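Local atomic coordinates of chlorite dismutase (Nitrobacter winogradskyi, PDB entry 3QPI), a protein that binds a heme b and uses it, as a chlorite dismutase, to convert chlorite to chloride and molecular oxygen. Residues I88-S93 against F141-E146. Sequence-based numbering, arbitrary orientation.
Sequences IPIRKS and FLTWFE. With HEM (protoporphyrin IX containing Fe), chain C.
The F141 ring has the heme propionate carbon CAD centred over one face, 3.8 Å above its plane, while the aliphatic chain of K92 crosses at its edge, near the plane, K92 CD lying 4.0 Å from F141 CE2. The I90 methyl CG2 adds an apolar touch at F141 CD2. The K92 chain, extended beyond CG, carries NZ past this edge to a hydrogen bond of 2.8 Å with heme O2D; a salt bridge to E167 gives the same ammonium a second anionic partner, which probably steadies its positive charge. An alanine in place of F141 would probably open a gap beside the propionate and take away the ring that the K92 methylenes lie against. Further along, F145 presses CZ against pyrrole carbon C2C of the heme, while I88 CD1 reaches the F145 ring obliquely and also meets the heme vinyl carbon CBC.

T143 turns OG1 between its backbone N and carbonyl carbon (chi1 61°), where the hydroxyl donates to I88 O over 2.6 Å, in the carbonyl plane and on a lone pair. I88 O also takes T143 N from above that plane, a longer bond of 3.2 Å, so two donors from one residue grip it. This rotamer also leaves CG2 directed at the heme meso carbon CHD. I88–T143 and I90–F141 are antiparallel hydrogen-bonded pairs; P89 and L142 form the non-hydrogen-bonded pair between them, meeting through CB and CD2 on the sheet face turned from the heme.

These neighbouring strands of the antiparallel sheet thus form one wall of the heme pocket, in a fold of the dimeric alpha-beta barrel clan. Strand 84-92 is flanked on its other side by strand 171-181, strand 141-147 by strand 126-131, and helix 152-163 packs on I88 and F145 through F155.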
loop_
_atom_site.group_PDB
_atom_site.type_symbol
_atom_site.label_atom_id
_atom_site.label_comp_id
_atom_site.label_asym_id
_atom_site.label_seq_id
_atom_site.Cartn_x
_atom_site.Cartn_y
_atom_site.Cartn_z
ATOM N N ILE A 88 -1.596 3.320 2.549
ATOM C CA ILE A 88 -2.193 2.363 3.478
ATOM C C ILE A 88 -1.105 1.528 4.177
ATOM O O ILE A 88 -0.592 0.549 3.616
ATOM C CB ILE A 88 -3.218 1.460 2.774
ATOM C CG1 ILE A 88 -4.314 2.306 2.093
ATOM C CG2 ILE A 88 -3.863 0.471 3.771
ATOM C CD1 ILE A 88 -5.223 1.492 1.175
ATOM N N PRO A 89 -0.737 1.940 5.403
ATOM C CA PRO A 89 0.207 1.201 6.251
ATOM C C PRO A 89 -0.460 -0.052 6.789
ATOM O O PRO A 89 -1.628 0.018 7.204
ATOM C CB PRO A 89 0.516 2.176 7.392
ATOM C CG PRO A 89 -0.041 3.530 6.919
ATOM C CD PRO A 89 -1.174 3.195 6.035
ATOM N N ILE A 90 0.252 -1.177 6.748
ATOM C CA ILE A 90 -0.323 -2.477 7.125
ATOM C C ILE A 90 0.653 -3.303 7.970
ATOM O O ILE A 90 1.859 -3.305 7.722
ATOM C CB ILE A 90 -0.729 -3.305 5.875
ATOM C CG1 ILE A 90 -2.043 -2.778 5.293
ATOM C CG2 ILE A 90 -0.839 -4.827 6.209
ATOM C CD1 ILE A 90 -2.244 -3.164 3.831
ATOM N N ARG A 91 0.119 -3.972 8.982
ATOM C CA ARG A 91 0.903 -4.891 9.785
ATOM C C ARG A 91 0.177 -6.217 9.839
ATOM O O ARG A 91 -1.011 -6.260 10.155
ATOM C CB ARG A 91 1.132 -4.378 11.215
ATOM C CG ARG A 91 1.958 -5.376 12.037
ATOM C CD ARG A 91 2.508 -4.822 13.335
ATOM N NE ARG A 91 1.470 -4.204 14.152
ATOM C CZ ARG A 91 1.467 -4.197 15.486
ATOM N NH1 ARG A 91 2.463 -4.788 16.157
ATOM N NH2 ARG A 91 0.463 -3.610 16.149
ATOM N N LYS A 92 0.890 -7.289 9.503
ATOM C CA LYS A 92 0.338 -8.631 9.600
ATOM C C LYS A 92 0.749 -9.280 10.939
ATOM O O LYS A 92 1.720 -8.843 11.586
ATOM C CB LYS A 92 0.742 -9.481 8.387
ATOM C CG LYS A 92 0.172 -8.929 7.055
ATOM C CD LYS A 92 0.487 -9.862 5.895
ATOM C CE LYS A 92 -0.156 -9.394 4.581
ATOM N NZ LYS A 92 0.034 -10.408 3.497
ATOM N N SER A 93 -0.017 -10.291 11.354
ATOM C CA SER A 93 0.141 -10.928 12.661
ATOM C C SER A 93 1.327 -11.869 12.735
ATOM O O SER A 93 1.820 -12.375 11.708
ATOM C CB SER A 93 -1.100 -11.749 12.995
ATOM O OG SER A 93 -1.277 -12.792 12.050
ATOM N N PHE A 141 4.248 -3.080 6.031
ATOM C CA PHE A 141 4.314 -2.565 4.677
ATOM C C PHE A 141 3.762 -1.153 4.645
ATOM O O PHE A 141 2.905 -0.804 5.448
ATOM C CB PHE A 141 3.488 -3.441 3.730
ATOM C CG PHE A 141 3.754 -4.906 3.876
ATOM C CD1 PHE A 141 4.877 -5.478 3.290
ATOM C CD2 PHE A 141 2.881 -5.721 4.603
ATOM C CE1 PHE A 141 5.133 -6.856 3.436
ATOM C CE2 PHE A 141 3.142 -7.081 4.753
ATOM C CZ PHE A 141 4.261 -7.649 4.151
ATOM N N LEU A 142 4.261 -0.351 3.714
ATOM C CA LEU A 142 3.619 0.901 3.347
ATOM C C LEU A 142 3.202 0.729 1.897
ATOM O O LEU A 142 4.042 0.483 1.023
ATOM C CB LEU A 142 4.568 2.086 3.506
ATOM C CG LEU A 142 5.217 2.243 4.894
ATOM C CD1 LEU A 142 6.178 3.439 4.938
ATOM C CD2 LEU A 142 4.153 2.402 5.955
ATOM N N THR A 143 1.897 0.800 1.655
ATOM C CA THR A 143 1.359 0.618 0.320
ATOM C C THR A 143 0.941 1.994 -0.194
ATOM O O THR A 143 0.300 2.768 0.514
ATOM C CB THR A 143 0.195 -0.428 0.291
ATOM O OG1 THR A 143 -0.901 -0.010 1.121
ATOM C CG2 THR A 143 0.702 -1.782 0.776
ATOM N N TRP A 144 1.363 2.295 -1.413
ATOM C CA TRP A 144 1.227 3.616 -1.998
ATOM C C TRP A 144 0.562 3.444 -3.352
ATOM O O TRP A 144 0.991 2.594 -4.155
ATOM C CB TRP A 144 2.614 4.255 -2.162
ATOM C CG TRP A 144 2.571 5.531 -2.907
ATOM C CD1 TRP A 144 2.971 5.746 -4.194
ATOM C CD2 TRP A 144 2.056 6.778 -2.426
ATOM N NE1 TRP A 144 2.748 7.054 -4.542
ATOM C CE2 TRP A 144 2.186 7.714 -3.480
ATOM C CE3 TRP A 144 1.495 7.194 -1.208
ATOM C CZ2 TRP A 144 1.783 9.057 -3.354
ATOM C CZ3 TRP A 144 1.084 8.528 -1.080
ATOM C CH2 TRP A 144 1.241 9.448 -2.152
ATOM N N PHE A 145 -0.491 4.232 -3.585
ATOM C CA PHE A 145 -1.296 4.144 -4.799
ATOM C C PHE A 145 -1.596 5.542 -5.343
ATOM O O PHE A 145 -1.845 6.476 -4.570
ATOM C CB PHE A 145 -2.627 3.418 -4.487
ATOM C CG PHE A 145 -2.425 2.103 -3.809
ATOM C CD1 PHE A 145 -2.151 0.969 -4.556
ATOM C CD2 PHE A 145 -2.454 2.011 -2.423
ATOM C CE1 PHE A 145 -1.922 -0.229 -3.934
ATOM C CE2 PHE A 145 -2.217 0.820 -1.793
ATOM C CZ PHE A 145 -1.961 -0.314 -2.545
ATOM N N GLU A 146 -1.600 5.667 -6.664
ATOM C CA GLU A 146 -1.915 6.921 -7.331
ATOM C C GLU A 146 -2.915 6.657 -8.427
ATOM O O GLU A 146 -2.798 5.648 -9.134
ATOM C CB GLU A 146 -0.664 7.529 -7.970
ATOM C CG GLU A 146 0.463 7.718 -7.032
ATOM C CD GLU A 146 1.673 8.401 -7.686
ATOM O OE1 GLU A 146 1.683 8.630 -8.929
ATOM O OE2 GLU A 146 2.618 8.696 -6.937
HETATM C CHA HEM C . 1.870 -7.283 -2.475
HETATM C CHB HEM C . -0.169 -6.512 -6.736
HETATM C CHC HEM C . -3.351 -3.474 -4.663
HETATM C CHD HEM C . -1.484 -4.498 -0.442
HETATM C C1A HEM C . 1.555 -7.282 -3.792
HETATM C C2A HEM C . 2.324 -8.048 -4.760
HETATM C C3A HEM C . 1.791 -7.847 -5.982
HETATM C C4A HEM C . 0.656 -6.949 -5.779
HETATM C CMA HEM C . 2.283 -8.495 -7.328
HETATM C CAA HEM C . 3.501 -8.937 -4.330
HETATM C CBA HEM C . 4.869 -8.287 -4.484
HETATM C CGA HEM C . 5.880 -9.379 -4.201
HETATM O O1A HEM C . 6.528 -9.260 -3.144
HETATM O O2A HEM C . 6.025 -10.366 -4.991
HETATM C C1B HEM C . -1.158 -5.626 -6.478
HETATM C C2B HEM C . -1.903 -4.999 -7.542
HETATM C C3B HEM C . -2.739 -4.140 -6.976
HETATM C C4B HEM C . -2.583 -4.213 -5.536
HETATM C CMB HEM C . -1.750 -5.208 -9.070
HETATM C CAB HEM C . -3.727 -3.268 -7.781
HETATM C CBB HEM C . -3.770 -1.952 -7.560
HETATM C C1C HEM C . -3.167 -3.486 -3.335
HETATM C C2C HEM C . -3.890 -2.727 -2.314
HETATM C C3C HEM C . -3.315 -3.012 -1.147
HETATM C C4C HEM C . -2.262 -3.976 -1.410
HETATM C CMC HEM C . -5.036 -1.727 -2.600
HETATM C CAC HEM C . -3.653 -2.538 0.277
HETATM C CBC HEM C . -4.907 -2.164 0.566
HETATM C C1D HEM C . -0.408 -5.282 -0.574
HETATM C C2D HEM C . 0.385 -5.735 0.543
HETATM C C3D HEM C . 1.440 -6.604 -0.127
HETATM C C4D HEM C . 1.141 -6.592 -1.539
HETATM C CMD HEM C . 0.262 -5.436 2.073
HETATM C CAD HEM C . 2.578 -7.377 0.553
HETATM C CBD HEM C . 2.044 -8.798 0.787
HETATM C CGD HEM C . 3.043 -9.575 1.615
HETATM O O1D HEM C . 4.227 -9.626 1.209
HETATM O O2D HEM C . 2.661 -10.142 2.676
HETATM N NA HEM C . 0.521 -6.577 -4.433
HETATM N NB HEM C . -1.582 -5.137 -5.243
HETATM N NC HEM C . -2.190 -4.242 -2.750
HETATM N ND HEM C . 0.050 -5.815 -1.792
HETATM FE FE HEM C . -0.931 -5.533 -3.400
#